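Local coordinates for putative metal resistance protein (Proteus mirabilis, PDB 6C29) that probably acts as a protein-disulfide reductase, its N-terminal periplasmic tandem immunoglobulin-fold part priming the disulfide isomerase activity of the trimeric partner ScsC, at residues Glu131-Pro134 with Ala135-Trp139. Numbering follows the deposited sequence.
Sequences EPAP and ADFEW
With chi1 at -179°, Phe137 CG stands opposite its own backbone N and beside the carbonyl carbon, a torsion that puts CG, like CB before it, next to the methyl of Ala133. Ala133 CB lies 3.8 Å from both Phe137 CB and Phe137 CG, approaching the ring obliquely. A methyl suits this place because it fits beside the start of the ring, the rest of which leads away. Pro134 adds a looser apolar touch, its CD 4.2 Å from Phe137 CB. The backbone closes a type I beta turn from Pro134 to Phe137: Phe137 N donates to Pro134 O at 3.1 Å, with an N-H...O angle of 151°, from well above the carbonyl plane. Pro134 takes the first position, where the turn uses its carbonyl, so the lack of an N-H costs nothing; the bend itself is made by Ala135 and Asp136. Asp136 occupies the N-cap position, although its carboxylate makes no capping bond. The turn leads the loop after strand 118-128 into helix 137-145 at the surface of the N-terminal immunoglobulin-like domain, where the large apolar ring of Phe137 suits a buried place against Thr21 and Asp23 of strand 16-24 and Lys31 and Leu33 of strand 30-38.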
loop_
_atom_site.group_PDB
_atom_site.type_symbol
_atom_site.label_atom_id
_atom_site.label_comp_id
_atom_site.label_asym_id
_atom_site.label_seq_id
_atom_site.Cartn_x
_atom_site.Cartn_y
_atom_site.Cartn_z
ATOM N N GLU A 131 -6.460 -5.647 -27.654
ATOM C CA GLU A 131 -5.838 -4.412 -28.089
ATOM C C GLU A 131 -4.458 -4.297 -27.426
ATOM O O GLU A 131 -4.257 -4.759 -26.297
ATOM C CB GLU A 131 -6.715 -3.214 -27.737
ATOM C CG GLU A 131 -8.117 -3.237 -28.338
ATOM C CD GLU A 131 -8.136 -3.012 -29.844
ATOM O OE1 GLU A 131 -7.060 -2.786 -30.436
ATOM O OE2 GLU A 131 -9.239 -3.053 -30.436
ATOM N N PRO A 132 -3.507 -3.689 -28.132
ATOM C CA PRO A 132 -2.157 -3.523 -27.597
ATOM C C PRO A 132 -2.114 -2.556 -26.422
ATOM O O PRO A 132 -2.898 -1.607 -26.363
ATOM C CB PRO A 132 -1.372 -2.973 -28.790
ATOM C CG PRO A 132 -2.403 -2.303 -29.643
ATOM C CD PRO A 132 -3.645 -3.125 -29.481
ATOM N N ALA A 133 -1.245 -2.852 -25.469
ATOM C CA ALA A 133 -0.960 -1.921 -24.393
ATOM C C ALA A 133 -0.469 -0.614 -25.005
ATOM O O ALA A 133 0.104 -0.615 -26.093
ATOM C CB ALA A 133 0.078 -2.490 -23.444
ATOM N N PRO A 134 -0.690 0.508 -24.308
ATOM C CA PRO A 134 -0.136 1.766 -24.820
ATOM C C PRO A 134 1.370 1.673 -25.051
ATOM O O PRO A 134 2.055 0.845 -24.447
ATOM C CB PRO A 134 -0.456 2.772 -23.702
ATOM C CG PRO A 134 -1.597 2.171 -22.958
ATOM C CD PRO A 134 -1.395 0.685 -23.026
ATOM N N ALA A 135 1.894 2.540 -25.906
ATOM C CA ALA A 135 3.292 2.457 -26.331
ATOM C C ALA A 135 4.295 2.440 -25.170
ATOM O O ALA A 135 5.292 1.710 -25.195
ATOM C CB ALA A 135 3.619 3.615 -27.261
ATOM N N ASP A 136 4.050 3.250 -24.153
ATOM C CA ASP A 136 5.025 3.314 -23.082
ATOM C C ASP A 136 4.584 2.592 -21.825
ATOM O O ASP A 136 4.977 2.960 -20.721
ATOM C CB ASP A 136 5.371 4.755 -22.802
ATOM C CG ASP A 136 4.239 5.533 -22.217
ATOM O OD1 ASP A 136 3.107 5.024 -22.091
ATOM O OD2 ASP A 136 4.519 6.698 -21.890
ATOM N N PHE A 137 3.800 1.536 -22.011
ATOM C CA PHE A 137 3.300 0.756 -20.871
ATOM C C PHE A 137 4.426 0.155 -20.034
ATOM O O PHE A 137 4.367 0.232 -18.804
ATOM C CB PHE A 137 2.356 -0.342 -21.363
ATOM C CG PHE A 137 1.777 -1.172 -20.269
ATOM C CD1 PHE A 137 0.673 -0.738 -19.569
ATOM C CD2 PHE A 137 2.320 -2.410 -19.957
ATOM C CE1 PHE A 137 0.135 -1.499 -18.573
ATOM C CE2 PHE A 137 1.765 -3.194 -18.953
ATOM C CZ PHE A 137 0.684 -2.744 -18.264
ATOM N N GLU A 138 5.428 -0.455 -20.670
ATOM C CA GLU A 138 6.510 -1.141 -19.943
ATOM C C GLU A 138 7.310 -0.119 -19.110
ATOM O O GLU A 138 7.631 -0.361 -17.932
ATOM C CB GLU A 138 7.412 -1.900 -20.925
ATOM C CG GLU A 138 8.463 -2.796 -20.284
ATOM C CD GLU A 138 7.885 -4.032 -19.569
ATOM O OE1 GLU A 138 6.660 -4.284 -19.674
ATOM O OE2 GLU A 138 8.669 -4.761 -18.904
ATOM N N TRP A 139 7.566 1.050 -19.683
ATOM C CA TRP A 139 8.215 2.122 -18.945
ATOM C C TRP A 139 7.360 2.584 -17.777
ATOM O O TRP A 139 7.892 2.771 -16.663
ATOM C CB TRP A 139 8.505 3.307 -19.864
ATOM C CG TRP A 139 9.116 4.496 -19.174
ATOM C CD1 TRP A 139 10.438 4.683 -18.835
ATOM C CD2 TRP A 139 8.422 5.681 -18.747
ATOM N NE1 TRP A 139 10.593 5.912 -18.211
ATOM C CE2 TRP A 139 9.377 6.538 -18.145
ATOM C CE3 TRP A 139 7.093 6.097 -18.807
ATOM C CZ2 TRP A 139 9.040 7.808 -17.641
ATOM C CZ3 TRP A 139 6.763 7.358 -18.286
ATOM C CH2 TRP A 139 7.736 8.188 -17.720
#